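Side-chain contacts in triosephosphate isomerase (Trichomonas vaginalis, PDB 4O4V), which probably catalyses the interconversion of D-glyceraldehyde 3-phosphate and dihydroxyacetone phosphate in glycolysis and gluconeogenesis, working as a homodimer: residues A41-F44 / I45-P48; S139-V142 / S143-E147; G240-N243 / I244-N248. All blocks are in the same frame, centred on the assembly; numbering follows the deposited sequence. Where two conformers were deposited one is given.

In the fold
All three contacts are local, within one TIM barrel: a turn and two helices, each in a single continuous piece of chain. Contact 1 comes first, in the turn that leads from strand 37-41 into helix 47-53 and meets the second subunit. Contact 2 follows on helix 138-149, between strands 121-126 and 161-165, and contact 3 closes the series on helix 240-246, after strand 229-232. Centres of contacts 1 and 2 lie about 30 Å apart, on opposite sides of the chain's centre; contacts 2 and 3 are about 29 Å apart, contacts 1 and 3 about 22 Å. One contact thus serves the dimer interface, while the other two pack helices onto the barrel wall.

Contact 1. Residues A41-F44 / I45-P48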
# COMPACT_ATOMS: atom_id res chain seq x y z
N ALA A 41 -12.42 -0.38 -8.61
CA ALA A 41 -11.30 -0.28 -7.67
C ALA A 41 -10.00 -0.65 -8.36
O ALA A 41 -9.93 -1.68 -9.06
CB ALA A 41 -11.53 -1.18 -6.48
N ALA A 42 -8.96 0.16 -8.17
CA ALA A 42 -7.69 -0.01 -8.87
C ALA A 42 -6.53 0.23 -7.92
O ALA A 42 -6.71 0.84 -6.86
CB ALA A 42 -7.62 0.95 -10.04
N PRO A 43 -5.32 -0.17 -8.32
CA PRO A 43 -4.13 0.13 -7.50
C PRO A 43 -3.95 1.61 -7.26
O PRO A 43 -4.27 2.44 -8.12
CB PRO A 43 -2.98 -0.43 -8.36
CG PRO A 43 -3.61 -1.54 -9.13
CD PRO A 43 -4.99 -1.07 -9.44
N PHE A 44 -3.39 1.96 -6.11
CA PHE A 44 -3.27 3.36 -5.73
C PHE A 44 -2.66 4.23 -6.81
O PHE A 44 -3.12 5.35 -7.04
CB PHE A 44 -2.40 3.53 -4.48
CG PHE A 44 -2.94 2.96 -3.21
CD1 PHE A 44 -4.15 3.39 -2.67
CD2 PHE A 44 -2.22 2.02 -2.51
CE1 PHE A 44 -4.61 2.86 -1.45
CE2 PHE A 44 -2.68 1.50 -1.29
CZ PHE A 44 -3.86 1.92 -0.79
N ILE A 45 -1.59 3.73 -7.44
CA ILE A 45 -0.83 4.53 -8.38
C ILE A 45 -1.61 4.80 -9.67
O ILE A 45 -1.26 5.73 -10.42
CB ILE A 45 0.53 3.85 -8.64
CG1 ILE A 45 1.52 4.84 -9.26
CG2 ILE A 45 0.39 2.59 -9.47
CD1 ILE A 45 2.94 4.27 -9.42
N PHE A 46 -2.65 4.02 -9.93
CA PHE A 46 -3.53 4.25 -11.07
C PHE A 46 -4.79 5.04 -10.72
O PHE A 46 -5.56 5.41 -11.62
CB PHE A 46 -3.97 2.92 -11.72
CG PHE A 46 -2.85 2.09 -12.29
CD1 PHE A 46 -1.70 2.65 -12.84
CD2 PHE A 46 -2.96 0.71 -12.29
CE1 PHE A 46 -0.68 1.82 -13.35
CE2 PHE A 46 -1.94 -0.11 -12.81
CZ PHE A 46 -0.81 0.46 -13.35
N LEU A 47 -5.03 5.32 -9.45
CA LEU A 47 -6.26 6.02 -9.08
C LEU A 47 -6.38 7.41 -9.72
O LEU A 47 -7.47 7.77 -10.14
CB LEU A 47 -6.41 6.11 -7.56
CG LEU A 47 -6.69 4.77 -6.84
CD1 LEU A 47 -6.72 4.98 -5.35
CD2 LEU A 47 -7.97 4.12 -7.27
N PRO A 48 -5.29 8.20 -9.79
CA PRO A 48 -5.46 9.49 -10.46
C PRO A 48 -5.93 9.39 -11.90
O PRO A 48 -6.80 10.14 -12.33
CB PRO A 48 -4.09 10.15 -10.31
CG PRO A 48 -3.53 9.53 -9.06
CD PRO A 48 -3.96 8.08 -9.16
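P43 O takes the backbone N-H of F46 at 2.9 Å, the shorter of two hydrogen bonds that fold this turn. The bond is bent, 143° at the hydrogen, and its donor stands above the carbonyl plane of P43. One residue on, L47 N reaches F44 O at 3.1 Å, again from above the plane. Both bonds span three residues, the spacing of a 3-10 turn, and they turn the chain from strand 37-41 toward helix 47-53.

The side chains follow the same steps. The P43 ring crosses F46 at a slant, its CD 3.9 Å from F46 CD2, and the aromatic ring is met obliquely there. F46 also has a neighbour on one face: I45 CG2 sits above the ring plane, displaced toward the rim. F44 and L47 run side by side in the same direction, with L47 CD1 at the edge of the F44 ring, 4.0 Å from F44 CD1. L47 carries its CG anti to its carbonyl carbon (chi1 -69°), which turns the isobutyl group back over the preceding backbone; CD2 comes to 3.5 Å from A42 O and to 4.2 Å from A42 CB. L47 also touches V60 and A62 of strand 59-62.

In the assembly the turn faces the second subunit: P43 and F46 pack on M81 of that subunit, F44 on its G75, and I45 on its F44. Apart from the backbone, the contact is wholly apolar. The carbonyls of P43 and F44 are both used within the turn, and its contacts with the second subunit named here are packing, consistent with a surface that is mainly hydrocarbon and aromatic.

Contact 2. Residues S139-V142 / S143-E147; sequences SEFV and SAQIE
F141 and Q145, one helical turn apart, make the main side-chain contact. The amide of Q145 passes obliquely by the ring, the two planes 52° apart, and Q145 CD and NE2 each come to 3.5 Å from F141 CE2. With its CG anti to the backbone N (chi1 -176°), F141 stands its ring out from the helix, and the Q145 side chain, extended beyond CG, comes alongside it at CE2. Q145 OE1 accepts a hydrogen bond from G127 N, just past strand 121-126, which helps to fix the amide's rotation.

Apolar packing is carried by V142 and I146, which lie side by side, CG1 to CG1 at 4.2 Å. Both press on C126 of strand 121-126, and V142 also meets M185 and I189 of helix 179-197.

Among polar contacts, S143 OG donates to E147 OE2 at 2.7 Å, on the anti side of the carboxylate. Backbone bonds follow the i to i+4 pattern; the straightest, I146 N to V142 O, is 2.9 Å long with 168° at the hydrogen.

An apolar flank against the strands and a polar one away from them make this an amphipathic outer helix of the TIM barrel.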
# COMPACT_ATOMS: atom_id res chain seq x y z
N SER A 139 -21.72 -19.84 9.37
CA SER A 139 -22.48 -18.70 9.85
C SER A 139 -21.95 -18.14 11.16
O SER A 139 -22.01 -16.93 11.41
CB SER A 139 -23.97 -19.03 9.95
OG SER A 139 -24.22 -19.97 10.97
N GLU A 140 -21.42 -19.00 12.02
CA GLU A 140 -20.77 -18.54 13.23
C GLU A 140 -19.52 -17.72 12.91
O GLU A 140 -19.26 -16.69 13.54
CB GLU A 140 -20.40 -19.73 14.14
CG GLU A 140 -21.57 -20.39 14.83
CD GLU A 140 -22.32 -21.41 13.99
OE1 GLU A 140 -22.00 -21.62 12.80
OE2 GLU A 140 -23.26 -22.02 14.54
N PHE A 141 -18.72 -18.18 11.95
CA PHE A 141 -17.49 -17.48 11.63
C PHE A 141 -17.82 -16.10 11.03
O PHE A 141 -17.22 -15.09 11.41
CB PHE A 141 -16.64 -18.28 10.64
CG PHE A 141 -15.33 -17.65 10.35
CD1 PHE A 141 -14.24 -17.90 11.18
CD2 PHE A 141 -15.17 -16.77 9.29
CE1 PHE A 141 -13.02 -17.29 10.94
CE2 PHE A 141 -13.95 -16.17 9.03
CZ PHE A 141 -12.87 -16.43 9.86
N VAL A 142 -18.73 -16.06 10.06
CA VAL A 142 -19.10 -14.81 9.41
C VAL A 142 -19.78 -13.88 10.41
O VAL A 142 -19.51 -12.67 10.44
CB VAL A 142 -19.93 -15.09 8.17
CG1 VAL A 142 -20.57 -13.82 7.64
CG2 VAL A 142 -19.11 -15.77 7.10
N SER A 143 -20.60 -14.42 11.30
CA SER A 143 -21.22 -13.57 12.32
C SER A 143 -20.17 -12.90 13.20
O SER A 143 -20.30 -11.71 13.52
CB SER A 143 -22.21 -14.35 13.18
OG SER A 143 -22.97 -13.48 14.01
N ALA A 144 -19.14 -13.61 13.63
CA ALA A 144 -18.12 -12.99 14.44
C ALA A 144 -17.47 -11.83 13.70
O ALA A 144 -17.18 -10.79 14.29
CB ALA A 144 -17.07 -14.02 14.86
N GLN A 145 -17.22 -12.00 12.40
CA GLN A 145 -16.62 -10.93 11.61
C GLN A 145 -17.55 -9.72 11.52
O GLN A 145 -17.11 -8.57 11.66
CB GLN A 145 -16.29 -11.42 10.20
CG GLN A 145 -15.20 -12.48 10.16
CD GLN A 145 -14.82 -12.83 8.74
OE1 GLN A 145 -15.70 -13.14 7.92
NE2 GLN A 145 -13.54 -12.74 8.43
N ILE A 146 -18.81 -9.97 11.22
CA ILE A 146 -19.79 -8.87 11.10
C ILE A 146 -20.02 -8.20 12.45
O ILE A 146 -20.15 -6.98 12.52
CB ILE A 146 -21.09 -9.36 10.47
CG1 ILE A 146 -20.86 -9.88 9.04
CG2 ILE A 146 -22.19 -8.25 10.52
CD1 ILE A 146 -20.48 -8.85 8.03
N GLU A 147 -20.02 -8.96 13.53
CA GLU A 147 -20.17 -8.39 14.86
C GLU A 147 -18.97 -7.53 15.27
O GLU A 147 -19.14 -6.63 16.10
CB GLU A 147 -20.45 -9.49 15.88
CG GLU A 147 -21.82 -10.16 15.72
CD GLU A 147 -22.06 -11.29 16.70
OE1 GLU A 147 -22.31 -10.99 17.89
OE2 GLU A 147 -22.02 -12.47 16.30

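Contact 3. Residues G240-N243 / I244-N248; sequences GFIN and IVNSN
This is an i to i+4 contact along helix 240-246, the helix that follows strand 229-232 in the TIM barrel and packs on the barrel wall near the chain's end. F241 and V245 form its inner side. V245 CG2 lies over one face of the F241 ring in a CH-pi contact, 4.0 Å from the ring centroid and 21° off the ring normal, displaced toward the rim at CE2. Two torsions bring them together: the F241 ring is swung to the side opposite its own amide nitrogen, whereas V245 CG2 is anti to its own carbonyl carbon and so leans back toward the preceding turn. Both residues touch V6 of strand 5-9, and F241 also rests on V232.

I244 takes another side of the helix, with CG1 3.5 Å from G240 O and its side chain against F230 and V232. I242 and N246 run side by side, I242 CG2 at 3.7 Å from N246 ND2. The amide of N246 is held at both ends by the loop before strand 37-41: OD1 accepts from E33 N, and ND2 donates to K31 O.

Three backbone bonds join 240-243 to 244-248, among them V245 N to F241 O at 2.9 Å. Farther on the pattern changes to 3-10 turns, and the carbonyls of I244 and V245 take side-chain donors. I244 O is gripped twice by S247, through its N and through its OG; the hydroxyl, 2.7 Å away, lies in the carbonyl plane on a lone pair. The N248 amide also bonds E33 O and N35 N, tying this end to the same loop. Its ND2 meets V245 O at 3.0 Å, tilted from that carbonyl's plane, with the acceptor only 5° out of the amide plane and an N-H...O angle of 172°.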
# COMPACT_ATOMS: atom_id res chain seq x y z
N GLY A 240 -16.20 -8.92 -20.28
CA GLY A 240 -17.27 -9.59 -19.55
C GLY A 240 -17.73 -8.85 -18.30
O GLY A 240 -18.83 -9.15 -17.78
N PHE A 241 -16.95 -7.90 -17.80
CA PHE A 241 -17.41 -7.06 -16.71
C PHE A 241 -18.76 -6.43 -17.06
O PHE A 241 -19.63 -6.30 -16.20
CB PHE A 241 -16.38 -5.96 -16.41
CG PHE A 241 -16.71 -5.12 -15.21
CD1 PHE A 241 -16.82 -5.71 -13.95
CD2 PHE A 241 -16.97 -3.75 -15.33
CE1 PHE A 241 -17.14 -4.96 -12.84
CE2 PHE A 241 -17.26 -2.99 -14.21
CZ PHE A 241 -17.36 -3.58 -12.97
N ILE A 242 -18.97 -6.06 -18.32
CA ILE A 242 -20.20 -5.37 -18.70
C ILE A 242 -21.40 -6.33 -18.59
O ILE A 242 -22.48 -5.93 -18.20
CB ILE A 242 -20.06 -4.73 -20.10
CG1 ILE A 242 -18.79 -3.86 -20.13
CG2 ILE A 242 -21.33 -3.97 -20.44
CD1 ILE A 242 -18.67 -2.85 -18.98
N ASN A 243 -21.21 -7.60 -18.97
CA ASN A 243 -22.25 -8.59 -18.78
C ASN A 243 -22.65 -8.67 -17.33
O ASN A 243 -23.83 -8.79 -17.00
CB ASN A 243 -21.79 -9.97 -19.23
CG ASN A 243 -21.48 -10.01 -20.68
OD1 ASN A 243 -20.42 -9.56 -21.12
ND2 ASN A 243 -22.40 -10.57 -21.46
N ILE A 244 -21.68 -8.62 -16.43
CA ILE A 244 -21.94 -8.71 -15.01
C ILE A 244 -22.69 -7.46 -14.52
O ILE A 244 -23.64 -7.57 -13.76
CB ILE A 244 -20.65 -8.98 -14.23
CG1 ILE A 244 -20.01 -10.29 -14.67
CG2 ILE A 244 -20.93 -8.99 -12.77
CD1 ILE A 244 -18.56 -10.48 -14.24
N VAL A 245 -22.23 -6.27 -14.92
CA VAL A 245 -22.95 -5.04 -14.61
C VAL A 245 -24.42 -5.15 -15.03
O VAL A 245 -25.36 -4.78 -14.28
CB VAL A 245 -22.27 -3.85 -15.29
CG1 VAL A 245 -23.17 -2.62 -15.27
CG2 VAL A 245 -20.92 -3.60 -14.62
N ASN A 246 -24.64 -5.70 -16.21
CA ASN A 246 -25.96 -5.77 -16.81
C ASN A 246 -26.83 -6.90 -16.27
O ASN A 246 -28.03 -6.97 -16.59
CB ASN A 246 -25.84 -5.82 -18.33
CG ASN A 246 -25.44 -4.47 -18.91
OD1 ASN A 246 -25.54 -3.47 -18.22
ND2 ASN A 246 -24.99 -4.45 -20.15
N SER A 247 -26.28 -7.74 -15.41
CA SER A 247 -27.06 -8.80 -14.77
C SER A 247 -28.10 -8.24 -13.81
O SER A 247 -28.98 -8.96 -13.36
CB SER A 247 -26.14 -9.79 -14.06
OG SER A 247 -25.56 -9.26 -12.90
N ASN A 248 -28.01 -6.95 -13.48
CA ASN A 248 -28.96 -6.30 -12.57
C ASN A 248 -30.40 -6.47 -13.04
O ASN A 248 -31.33 -6.48 -12.22
CB ASN A 248 -28.67 -4.81 -12.40
CG ASN A 248 -29.07 -3.97 -13.62
OD1 ASN A 248 -30.23 -3.59 -13.77
ND2 ASN A 248 -28.11 -3.68 -14.49